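Local coordinates for protein chitooligosaccharide oxidase (Gibberella zeae, PDB 6Y0R) that oxidises the C1 hydroxyl of chitooligosaccharides to the corresponding lactone with a bicovalently bound FAD, passing the electrons to molecular oxygen and forming hydrogen peroxide, at residues Met443-Pro448 with Met460-Asn465; Tyr340-Ala345 with Gly427-Ile432; Ala345-Thr350 with Ala438-Met443; Ala467-Val472 with Gln486-Lys491. All blocks are in the same frame, centred on the assembly; numbering follows the deposited sequence.

Contact 1: residues Met443-Pro448 with Met460-Asn465; sequences MYANYP and MYWGSN. With FAD (flavin-adenine dinucleotide), chain B.
The ring of Tyr461 lies against Ala445, whose CA sits over one face of it. That CA is 4.1 Å from the centroid of the Tyr461 ring, a CH-pi contact 23° off the ring normal. Ala445 CB reaches on toward Tyr461 CG. Tyr461 CE1 touches Met443 CB, and Met443 O lies at the ring edge. Tyr461 OH touches Pro448 CA at 3.3 Å, with Pro448 CB just beyond. With CG anti to its own carbonyl carbon (chi1 -60°), Tyr461 reaches all three residues. Its OH is also hydrogen-bonded to Gln486 and Asp449. The backbones join through Met443 N, which gives a nearly straight bond (172°) to Met460 O at 3.0 Å. A water links Ala445 N to Tyr461 O.

The type I turn from Tyr444 to Tyr447 faces the cofactor. Tyr444 OH donates to FAD O2 at 2.5 Å and accepts from Asn446 ND2 at 2.8 Å. Asn446 OD1 accepts from FAD O4', so the flavin ring system and the ribityl chain are both held from this loop.

The turn lies between helix 454-462 and the FAD. Strand 338-346 touches Met443, strand 403-411 touches Tyr444 and Tyr447, and helix 159-165 touches Ala445 and Asn446.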
# COMPACT_ATOMS: atom_id res chain seq x y z
N MET A 443 -1.62 -10.58 -6.59
CA MET A 443 -0.84 -9.94 -5.51
C MET A 443 -1.14 -8.44 -5.52
O MET A 443 -1.71 -7.91 -6.49
CB MET A 443 0.64 -10.20 -5.71
CG MET A 443 0.99 -11.61 -5.57
SD MET A 443 2.82 -11.72 -5.78
CE MET A 443 3.06 -13.37 -5.11
N TYR A 444 -0.85 -7.79 -4.39
CA TYR A 444 -1.11 -6.34 -4.12
C TYR A 444 0.20 -5.55 -4.35
O TYR A 444 1.15 -5.77 -3.55
CB TYR A 444 -1.70 -6.22 -2.70
CG TYR A 444 -1.97 -4.83 -2.13
CD1 TYR A 444 -2.52 -3.82 -2.90
CD2 TYR A 444 -1.74 -4.54 -0.79
CE1 TYR A 444 -2.78 -2.56 -2.38
CE2 TYR A 444 -2.00 -3.28 -0.25
CZ TYR A 444 -2.52 -2.28 -1.05
OH TYR A 444 -2.77 -1.02 -0.57
N ALA A 445 0.26 -4.63 -5.33
CA ALA A 445 1.45 -3.82 -5.66
C ALA A 445 1.93 -3.03 -4.44
O ALA A 445 3.12 -2.69 -4.41
CB ALA A 445 1.15 -2.89 -6.81
N ASN A 446 1.08 -2.78 -3.43
CA ASN A 446 1.56 -2.10 -2.19
C ASN A 446 2.31 -3.08 -1.28
O ASN A 446 2.98 -2.61 -0.36
CB ASN A 446 0.50 -1.31 -1.40
CG ASN A 446 0.38 0.13 -1.85
OD1 ASN A 446 1.31 0.68 -2.46
ND2 ASN A 446 -0.83 0.66 -1.71
N TYR A 447 2.22 -4.38 -1.54
CA TYR A 447 2.97 -5.42 -0.79
C TYR A 447 3.75 -6.24 -1.80
O TYR A 447 3.53 -7.44 -1.96
CB TYR A 447 2.05 -6.36 -0.01
CG TYR A 447 1.20 -5.72 1.06
CD1 TYR A 447 1.60 -4.58 1.73
CD2 TYR A 447 0.03 -6.33 1.46
CE1 TYR A 447 0.82 -4.02 2.73
CE2 TYR A 447 -0.77 -5.77 2.46
CZ TYR A 447 -0.37 -4.61 3.08
OH TYR A 447 -1.09 -3.99 4.09
N PRO A 448 4.66 -5.59 -2.54
CA PRO A 448 5.29 -6.21 -3.69
C PRO A 448 6.24 -7.34 -3.29
O PRO A 448 6.85 -7.26 -2.24
CB PRO A 448 6.07 -5.10 -4.37
CG PRO A 448 6.40 -4.16 -3.23
CD PRO A 448 5.21 -4.24 -2.29
N MET A 460 0.27 -10.54 -11.82
CA MET A 460 -0.21 -10.70 -10.42
C MET A 460 -0.80 -9.36 -9.93
O MET A 460 -1.87 -9.36 -9.27
CB MET A 460 0.92 -11.10 -9.49
CG MET A 460 1.50 -12.45 -9.74
SD MET A 460 0.43 -13.68 -9.06
CE MET A 460 1.41 -15.14 -9.46
N TYR A 461 -0.11 -8.26 -10.21
CA TYR A 461 -0.55 -6.96 -9.64
C TYR A 461 -1.77 -6.38 -10.37
O TYR A 461 -2.62 -5.81 -9.66
CB TYR A 461 0.57 -5.92 -9.65
CG TYR A 461 1.81 -6.29 -8.86
CD1 TYR A 461 1.73 -7.00 -7.68
CD2 TYR A 461 3.06 -6.00 -9.37
CE1 TYR A 461 2.86 -7.35 -6.96
CE2 TYR A 461 4.21 -6.32 -8.66
CZ TYR A 461 4.11 -7.00 -7.46
OH TYR A 461 5.23 -7.41 -6.77
N TRP A 462 -1.85 -6.52 -11.69
CA TRP A 462 -2.86 -5.77 -12.50
C TRP A 462 -3.75 -6.71 -13.33
O TRP A 462 -4.71 -6.20 -13.92
CB TRP A 462 -2.19 -4.69 -13.34
CG TRP A 462 -1.52 -3.64 -12.49
CD1 TRP A 462 -2.13 -2.76 -11.63
CD2 TRP A 462 -0.11 -3.46 -12.32
NE1 TRP A 462 -1.18 -2.01 -11.00
CE2 TRP A 462 0.07 -2.43 -11.37
CE3 TRP A 462 1.02 -4.04 -12.89
CZ2 TRP A 462 1.33 -1.95 -11.03
CZ3 TRP A 462 2.27 -3.62 -12.49
CH2 TRP A 462 2.42 -2.59 -11.57
N GLY A 463 -3.47 -8.02 -13.38
CA GLY A 463 -4.39 -9.00 -14.00
C GLY A 463 -4.87 -8.56 -15.37
O GLY A 463 -4.07 -8.14 -16.25
N SER A 464 -6.19 -8.61 -15.55
CA SER A 464 -6.86 -8.33 -16.84
C SER A 464 -6.74 -6.87 -17.25
O SER A 464 -7.11 -6.54 -18.39
CB SER A 464 -8.30 -8.79 -16.74
OG SER A 464 -8.95 -8.14 -15.67
N ASN A 465 -6.22 -5.97 -16.39
CA ASN A 465 -6.01 -4.55 -16.74
C ASN A 465 -4.67 -4.33 -17.44
O ASN A 465 -4.41 -3.23 -17.88
CB ASN A 465 -6.11 -3.67 -15.48
CG ASN A 465 -7.54 -3.44 -15.06
OD1 ASN A 465 -8.47 -3.66 -15.86
ND2 ASN A 465 -7.73 -3.06 -13.80
PA FAD B . 7.73 4.92 -2.09
O1A FAD B . 8.77 3.89 -1.90
O2A FAD B . 8.09 6.35 -2.04
O5B FAD B . 6.95 4.68 -3.46
C5B FAD B . 6.23 3.48 -3.73
C4B FAD B . 6.03 3.34 -5.23
O4B FAD B . 5.21 4.43 -5.71
C3B FAD B . 7.28 3.39 -6.12
O3B FAD B . 7.07 2.67 -7.34
C2B FAD B . 7.40 4.88 -6.42
O2B FAD B . 8.21 5.19 -7.56
C1B FAD B . 5.96 5.25 -6.60
N9A FAD B . 5.64 6.64 -6.32
C8A FAD B . 5.69 7.25 -5.10
N7A FAD B . 5.35 8.53 -5.16
C5A FAD B . 5.08 8.76 -6.50
C6A FAD B . 4.68 9.91 -7.20
N6A FAD B . 4.45 11.07 -6.58
N1A FAD B . 4.53 9.83 -8.55
C2A FAD B . 4.79 8.64 -9.13
N3A FAD B . 5.15 7.48 -8.57
C4A FAD B . 5.28 7.60 -7.23
N1 FAD B . -0.24 -0.47 2.75
C2 FAD B . -1.57 -0.51 2.91
O2 FAD B . -2.35 -0.58 1.88
N3 FAD B . -2.11 -0.44 4.16
C4 FAD B . -1.35 -0.34 5.31
O4 FAD B . -1.90 -0.27 6.43
C4X FAD B . 0.06 -0.28 5.18
N5 FAD B . 0.82 -0.12 6.27
C5X FAD B . 2.17 0.06 6.08
C6 FAD B . 3.00 0.31 7.21
C7 FAD B . 4.36 0.48 7.07
C7M FAD B . 5.24 0.72 8.28
C8 FAD B . 4.96 0.48 5.74
C8M FAD B . 6.42 0.78 5.49
C9 FAD B . 4.13 0.19 4.64
C9A FAD B . 2.75 -0.02 4.79
N10 FAD B . 1.93 -0.27 3.67
C10 FAD B . 0.54 -0.37 3.82
C1' FAD B . 2.49 -0.39 2.32
C2' FAD B . 2.47 0.95 1.58
O2' FAD B . 1.15 1.26 1.13
C3' FAD B . 3.41 0.84 0.41
O3' FAD B . 4.71 0.56 0.97
C4' FAD B . 3.40 2.14 -0.39
O4' FAD B . 3.74 1.91 -1.77
C5' FAD B . 4.36 3.12 0.22
O5' FAD B . 4.23 4.42 -0.38
P FAD B . 5.45 5.42 -0.20
O1P FAD B . 5.11 6.69 -0.88
O2P FAD B . 5.90 5.50 1.21
O3P FAD B . 6.62 4.60 -0.96
O HOH W 1 -2.09 -4.43 -7.04

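Contact 2: residues Tyr340-Ala345 with Gly427-Ile432; sequences YASSLA and GLRQSI
Arg429 reaches from helix 427-432 across to strand 340-345. Its chain starts extended, with CG anti to the backbone N (chi1 179°) and CD anti in turn, which puts CD 3.3 Å from Ser343 O. The turn at chi3 (85°) then swings the guanidinium to Ser342. There Arg429 NH2 is 3.2 Å from Ser342 OG, which lies oblique to the guanidinium plane. Ser342 OG has a firmer partner in Asp449, to which it is hydrogen-bonded. Arg429 NH2 also makes a long, weak ion pair with Asp449.

Leu344, two residues beyond Ser342 on the strand, points to the same helix. Its CG is anti to the backbone N, and CD2 packs on Ile432 CG2 at 3.7 Å. These two side chains meet at a slant. Leu344 CB also lies 4.3 Å from Arg429 CG, so the aliphatic part of the arginine continues the apolar patch. Ser343 points its CB away from the helix, and its OG is hydrogen-bonded to Tyr444 N.

The short axes run almost parallel, 11° apart and 9.1 Å at closest approach. This is a helix lying along the edge strand of the seven-stranded antiparallel sheet.

Ser343 O is buried with no polar partner, and the CD methylene of Arg429 is what faces it. Asp449 gives weak, long-range charge compensation, which may offset part of the cost of burying the guanidinium.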
# COMPACT_ATOMS: atom_id res chain seq x y z
N TYR A 340 11.55 -9.53 4.11
CA TYR A 340 10.97 -10.00 2.85
C TYR A 340 9.46 -10.17 3.08
O TYR A 340 9.03 -10.47 4.18
CB TYR A 340 11.60 -11.32 2.42
CG TYR A 340 10.94 -11.95 1.24
CD1 TYR A 340 10.85 -11.30 0.02
CD2 TYR A 340 10.32 -13.19 1.36
CE1 TYR A 340 10.21 -11.87 -1.06
CE2 TYR A 340 9.71 -13.79 0.28
CZ TYR A 340 9.61 -13.11 -0.93
OH TYR A 340 8.98 -13.72 -1.98
N ALA A 341 8.68 -9.83 2.07
CA ALA A 341 7.21 -9.91 2.15
C ALA A 341 6.66 -10.41 0.84
O ALA A 341 7.32 -10.38 -0.22
CB ALA A 341 6.65 -8.55 2.48
N SER A 342 5.42 -10.86 0.91
CA SER A 342 4.64 -11.22 -0.29
C SER A 342 3.17 -10.99 0.07
O SER A 342 2.90 -10.50 1.16
CB SER A 342 4.88 -12.67 -0.67
OG SER A 342 4.29 -13.01 -1.89
N SER A 343 2.30 -11.28 -0.87
CA SER A 343 0.86 -11.02 -0.67
C SER A 343 0.07 -12.00 -1.52
O SER A 343 0.62 -12.66 -2.45
CB SER A 343 0.46 -9.58 -0.97
OG SER A 343 0.68 -9.23 -2.34
N LEU A 344 -1.24 -12.05 -1.25
CA LEU A 344 -2.17 -12.83 -2.08
C LEU A 344 -3.52 -12.12 -2.06
O LEU A 344 -4.08 -11.99 -0.98
CB LEU A 344 -2.25 -14.24 -1.48
CG LEU A 344 -3.29 -15.16 -2.12
CD1 LEU A 344 -3.01 -15.35 -3.60
CD2 LEU A 344 -3.27 -16.49 -1.35
N ALA A 345 -4.03 -11.79 -3.24
CA ALA A 345 -5.42 -11.37 -3.43
C ALA A 345 -6.22 -12.59 -3.86
O ALA A 345 -5.91 -13.15 -4.92
CB ALA A 345 -5.48 -10.27 -4.43
N GLY A 427 6.12 -20.87 0.52
CA GLY A 427 5.36 -22.06 0.95
C GLY A 427 4.08 -21.65 1.66
O GLY A 427 3.03 -22.26 1.37
N LEU A 428 4.15 -20.63 2.51
CA LEU A 428 2.95 -20.07 3.22
C LEU A 428 1.92 -19.65 2.17
O LEU A 428 0.72 -20.02 2.26
CB LEU A 428 3.37 -18.87 4.06
CG LEU A 428 3.56 -19.05 5.55
CD1 LEU A 428 4.00 -17.70 6.11
CD2 LEU A 428 2.28 -19.55 6.23
N ARG A 429 2.35 -18.87 1.19
CA ARG A 429 1.41 -18.36 0.17
C ARG A 429 0.87 -19.52 -0.68
O ARG A 429 -0.33 -19.59 -0.94
CB ARG A 429 2.12 -17.33 -0.70
CG ARG A 429 1.21 -16.78 -1.77
CD ARG A 429 1.88 -15.70 -2.58
NE ARG A 429 2.64 -16.33 -3.64
CZ ARG A 429 3.92 -16.54 -3.64
NH1 ARG A 429 4.50 -17.11 -4.70
NH2 ARG A 429 4.63 -16.15 -2.59
N GLN A 430 1.76 -20.39 -1.16
CA GLN A 430 1.36 -21.46 -2.10
C GLN A 430 0.50 -22.52 -1.40
O GLN A 430 -0.24 -23.17 -2.14
CB GLN A 430 2.59 -22.09 -2.76
CG GLN A 430 3.18 -21.20 -3.83
CD GLN A 430 4.33 -21.86 -4.55
OE1 GLN A 430 4.96 -22.76 -4.02
NE2 GLN A 430 4.60 -21.38 -5.76
N SER A 431 0.55 -22.63 -0.06
CA SER A 431 -0.37 -23.53 0.69
C SER A 431 -1.81 -23.17 0.35
O SER A 431 -2.68 -24.05 0.46
CB SER A 431 -0.14 -23.52 2.17
OG SER A 431 -0.56 -22.28 2.76
N ILE A 432 -2.06 -21.91 -0.03
CA ILE A 432 -3.37 -21.46 -0.56
C ILE A 432 -3.34 -21.41 -2.09
O ILE A 432 -4.22 -22.00 -2.73
CB ILE A 432 -3.76 -20.10 0.05
CG1 ILE A 432 -3.81 -20.20 1.58
CG2 ILE A 432 -5.07 -19.63 -0.56
CD1 ILE A 432 -4.00 -18.90 2.26

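Contact 3: residues Ala345-Thr350 with Ala438-Met443; sequences AAPALT and AGTWGM
The backbones of Ala345 and Gly442 form a single antiparallel bridge, a hydrogen-bonded pair with CA atoms 5.0 Å apart. Ala345 N donates to Gly442 O at 2.8 Å. Gly442 N returns a bond to Ala345 O at 3.0 Å. The touching parts run nearly opposite ways, 158° apart.

Strand 338-346 is one of the two outermost strands of the seven-stranded antiparallel sheet, as counted within the chain. Its other side pairs with strand 403-411. The loop after helix 420-433 adds a single bridge to this edge.

Beyond the bridge, Pro347 points toward the loop. Its CD lies 3.4 Å from Thr440 O, and its CG is 4.2 Å from Thr440 OG1. The proline ring and the threonine side chain cross at about a right angle. Thr440 OG1 is hydrogen-bonded to Lys437 O.

Trp441 CB sits 3.2 Å from Ala345 O and 4.3 Å from Pro347 CD. With CG between its backbone N and carbonyl carbon (chi1 63°), the indole heads away from the 345-350 segment. It lies against Leu344, Arg456 and Met460.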
# COMPACT_ATOMS: atom_id res chain seq x y z
N ALA A 345 -4.03 -11.79 -3.24
CA ALA A 345 -5.42 -11.37 -3.43
C ALA A 345 -6.22 -12.59 -3.86
O ALA A 345 -5.91 -13.15 -4.92
CB ALA A 345 -5.48 -10.27 -4.43
N ALA A 346 -7.13 -13.06 -3.02
CA ALA A 346 -7.74 -14.39 -3.22
C ALA A 346 -9.26 -14.28 -3.21
O ALA A 346 -9.85 -13.48 -2.49
CB ALA A 346 -7.28 -15.34 -2.17
N PRO A 347 -9.93 -15.12 -4.01
CA PRO A 347 -11.38 -15.29 -3.86
C PRO A 347 -11.66 -16.03 -2.55
O PRO A 347 -10.75 -16.55 -1.90
CB PRO A 347 -11.73 -16.14 -5.08
CG PRO A 347 -10.50 -16.96 -5.30
CD PRO A 347 -9.34 -16.01 -5.01
N ALA A 348 -12.94 -16.15 -2.19
CA ALA A 348 -13.33 -17.00 -1.05
C ALA A 348 -12.70 -18.37 -1.18
O ALA A 348 -12.74 -18.98 -2.30
CB ALA A 348 -14.83 -17.12 -0.96
N LEU A 349 -12.26 -18.93 -0.08
CA LEU A 349 -11.58 -20.24 -0.02
C LEU A 349 -12.54 -21.29 0.54
O LEU A 349 -13.45 -20.96 1.30
CB LEU A 349 -10.36 -20.10 0.87
CG LEU A 349 -9.36 -19.01 0.43
CD1 LEU A 349 -8.23 -18.93 1.41
CD2 LEU A 349 -8.85 -19.27 -0.96
N THR A 350 -12.27 -22.54 0.21
CA THR A 350 -13.04 -23.65 0.77
C THR A 350 -12.45 -24.01 2.13
O THR A 350 -11.25 -23.75 2.38
CB THR A 350 -13.00 -24.85 -0.18
OG1 THR A 350 -11.65 -25.27 -0.26
CG2 THR A 350 -13.55 -24.47 -1.54
N ALA A 438 -6.46 -20.64 -12.12
CA ALA A 438 -5.59 -19.64 -12.79
C ALA A 438 -6.45 -18.44 -13.16
O ALA A 438 -7.63 -18.63 -13.53
CB ALA A 438 -4.92 -20.26 -13.99
N GLY A 439 -5.93 -17.23 -12.94
CA GLY A 439 -6.61 -15.98 -13.33
C GLY A 439 -7.58 -15.47 -12.29
O GLY A 439 -8.15 -14.42 -12.53
N THR A 440 -7.75 -16.16 -11.16
CA THR A 440 -8.75 -15.80 -10.14
C THR A 440 -8.06 -15.12 -8.95
O THR A 440 -8.77 -14.63 -8.05
CB THR A 440 -9.53 -17.03 -9.66
OG1 THR A 440 -8.68 -17.92 -8.93
CG2 THR A 440 -10.17 -17.73 -10.83
N TRP A 441 -6.74 -15.01 -9.00
CA TRP A 441 -5.97 -14.50 -7.84
C TRP A 441 -4.78 -13.71 -8.33
O TRP A 441 -4.37 -13.90 -9.51
CB TRP A 441 -5.53 -15.65 -6.94
CG TRP A 441 -4.59 -16.62 -7.59
CD1 TRP A 441 -4.95 -17.69 -8.36
CD2 TRP A 441 -3.15 -16.66 -7.49
NE1 TRP A 441 -3.84 -18.40 -8.73
CE2 TRP A 441 -2.72 -17.79 -8.23
CE3 TRP A 441 -2.19 -15.90 -6.82
CZ2 TRP A 441 -1.37 -18.17 -8.31
CZ3 TRP A 441 -0.87 -16.24 -6.95
CH2 TRP A 441 -0.46 -17.38 -7.65
N GLY A 442 -4.22 -12.91 -7.44
CA GLY A 442 -3.00 -12.15 -7.73
C GLY A 442 -2.31 -11.69 -6.47
O GLY A 442 -2.43 -12.35 -5.42
N MET A 443 -1.62 -10.58 -6.59
CA MET A 443 -0.84 -9.94 -5.51
C MET A 443 -1.14 -8.44 -5.52
O MET A 443 -1.71 -7.91 -6.49
CB MET A 443 0.64 -10.20 -5.71
CG MET A 443 0.99 -11.61 -5.57
SD MET A 443 2.82 -11.72 -5.78
CE MET A 443 3.06 -13.37 -5.11

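Contact 4: residues Ala467-Val472 with Gln486-Lys491; sequences AKLEAV and QSIKPK
This contact pins the C-terminal tail of the chain to helix 466-476, in the berberine-bridge-enzyme-like region of this flavin oxidase family. Lys491 N donates to Glu470 O at 3.0 Å, and the N-H points almost straight at the oxygen (177°).

The side chains of Glu470 and Lys491 run side by side in the same direction, with their CB atoms 3.8 Å apart. Their charged ends do not touch: Glu470 OE1 is 5.3 Å from Lys491 NZ. With CG anti to the carbonyl carbon (chi1 -66°), Glu470 sets its CG methylene 3.3 Å from Lys489 O. A water donates to Glu470 OE2 at 2.8 Å and accepts from Lys489 N. Glu470 is thus tied to the tail backbone twice, by its own carbonyl and, through water, by its carboxylate.

Ile488 supplies the apolar part. Its CD1 touches Leu469 CB at 3.9 Å, and its CG2 rests on Glu470 CA at 3.8 Å. It crosses both side chains at about a right angle. Ile488 N is hydrogen-bonded to Asn215.

Leu469 and Ile488 both pack on Trp462, so the interface continues onto helix 454-462. Leu469 also touches Trp207 and Ala212 of helix 203-212.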
# COMPACT_ATOMS: atom_id res chain seq x y z
N ALA A 467 -3.41 -5.12 -20.42
CA ALA A 467 -3.47 -4.70 -21.83
C ALA A 467 -3.80 -3.21 -21.96
O ALA A 467 -3.08 -2.49 -22.69
CB ALA A 467 -4.49 -5.57 -22.58
N LYS A 468 -4.81 -2.73 -21.25
CA LYS A 468 -5.19 -1.30 -21.25
C LYS A 468 -4.07 -0.45 -20.64
O LYS A 468 -3.76 0.61 -21.17
CB LYS A 468 -6.55 -1.09 -20.57
CG LYS A 468 -7.02 0.35 -20.58
CD LYS A 468 -8.47 0.54 -20.21
CE LYS A 468 -8.83 2.01 -20.11
NZ LYS A 468 -10.22 2.14 -19.62
N LEU A 469 -3.43 -0.92 -19.55
CA LEU A 469 -2.30 -0.17 -18.95
C LEU A 469 -1.15 -0.03 -19.96
O LEU A 469 -0.53 1.05 -20.02
CB LEU A 469 -1.81 -0.88 -17.68
CG LEU A 469 -2.67 -0.63 -16.45
CD1 LEU A 469 -2.37 -1.67 -15.39
CD2 LEU A 469 -2.45 0.79 -15.93
N GLU A 470 -0.88 -1.06 -20.77
CA GLU A 470 0.21 -0.96 -21.80
C GLU A 470 -0.13 0.11 -22.84
O GLU A 470 0.79 0.79 -23.29
CB GLU A 470 0.42 -2.31 -22.46
CG GLU A 470 0.97 -3.34 -21.49
CD GLU A 470 1.10 -4.74 -22.05
OE1 GLU A 470 0.35 -5.07 -22.99
OE2 GLU A 470 1.88 -5.51 -21.50
N ALA A 471 -1.40 0.25 -23.18
CA ALA A 471 -1.83 1.29 -24.15
C ALA A 471 -1.69 2.68 -23.52
O ALA A 471 -1.20 3.63 -24.18
CB ALA A 471 -3.22 0.99 -24.61
N VAL A 472 -2.07 2.82 -22.23
CA VAL A 472 -1.86 4.10 -21.53
C VAL A 472 -0.38 4.41 -21.49
O VAL A 472 0.03 5.56 -21.66
CB VAL A 472 -2.56 4.09 -20.16
CG1 VAL A 472 -2.37 5.40 -19.44
CG2 VAL A 472 -4.05 3.80 -20.33
N GLN A 486 9.21 -4.64 -12.33
CA GLN A 486 7.85 -5.24 -12.30
C GLN A 486 6.83 -4.30 -12.93
O GLN A 486 5.68 -4.60 -12.81
CB GLN A 486 7.44 -5.62 -10.87
CG GLN A 486 8.41 -6.61 -10.26
CD GLN A 486 7.98 -7.16 -8.91
OE1 GLN A 486 7.38 -6.43 -8.12
NE2 GLN A 486 8.45 -8.36 -8.59
N SER A 487 7.27 -3.32 -13.69
CA SER A 487 6.42 -2.22 -14.18
C SER A 487 5.88 -2.57 -15.57
O SER A 487 6.22 -3.62 -16.14
CB SER A 487 7.16 -0.91 -14.15
OG SER A 487 8.17 -0.84 -15.14
N ILE A 488 4.98 -1.73 -16.05
CA ILE A 488 4.19 -1.93 -17.29
C ILE A 488 5.05 -1.55 -18.49
O ILE A 488 5.54 -0.44 -18.53
CB ILE A 488 2.90 -1.10 -17.24
CG1 ILE A 488 1.96 -1.66 -16.16
CG2 ILE A 488 2.24 -1.02 -18.62
CD1 ILE A 488 1.27 -2.95 -16.50
N LYS A 489 5.09 -2.29 -19.44
CA LYS A 489 5.89 -1.99 -20.66
C LYS A 489 4.99 -1.37 -21.71
O LYS A 489 3.84 -1.78 -21.90
CB LYS A 489 6.62 -3.25 -21.16
CG LYS A 489 7.71 -3.77 -20.23
CD LYS A 489 8.38 -5.03 -20.77
CE LYS A 489 9.48 -5.57 -19.90
NZ LYS A 489 10.06 -6.80 -20.48
N PRO A 490 5.36 -0.39 -22.47
CA PRO A 490 4.51 0.29 -23.45
C PRO A 490 4.15 -0.60 -24.65
O PRO A 490 5.02 -1.27 -25.19
CB PRO A 490 5.32 1.53 -23.88
CG PRO A 490 6.73 1.26 -23.44
CD PRO A 490 6.68 0.23 -22.35
N LYS A 491 2.86 -0.67 -24.97
CA LYS A 491 2.35 -1.46 -26.12
C LYS A 491 1.02 -0.85 -26.56
O LYS A 491 0.03 -1.01 -25.83
CB LYS A 491 2.25 -2.92 -25.68
CG LYS A 491 2.40 -3.97 -26.77
CD LYS A 491 2.59 -5.37 -26.19
CE LYS A 491 1.50 -6.35 -26.58
NZ LYS A 491 1.29 -6.38 -28.05
O HOH W 2 3.38 -4.79 -19.30

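Contacts 1, 2 and 3 cluster, with centres 11 to 13 Å apart. Contact 4 lies 13 Å from contact 1, about 25 Å from contact 2 and 23 Å from contact 3, between centres. Contacts 2 and 3 share Ala345 on strand 338-346, and their segments alternate along the chain. Contacts 1 and 3 share Met443. Contact 1 follows both, and contact 4 comes last. Contact 2 uses helix 420-433, contact 1 helix 454-462 and contact 4 helix 466-476. Contact 3 joins strand 338-346 to the loop between the first two helices. Contact 1 touches each of the others. The sheet edge and the C-terminal tail are thereby linked through a loop that contacts the flavin.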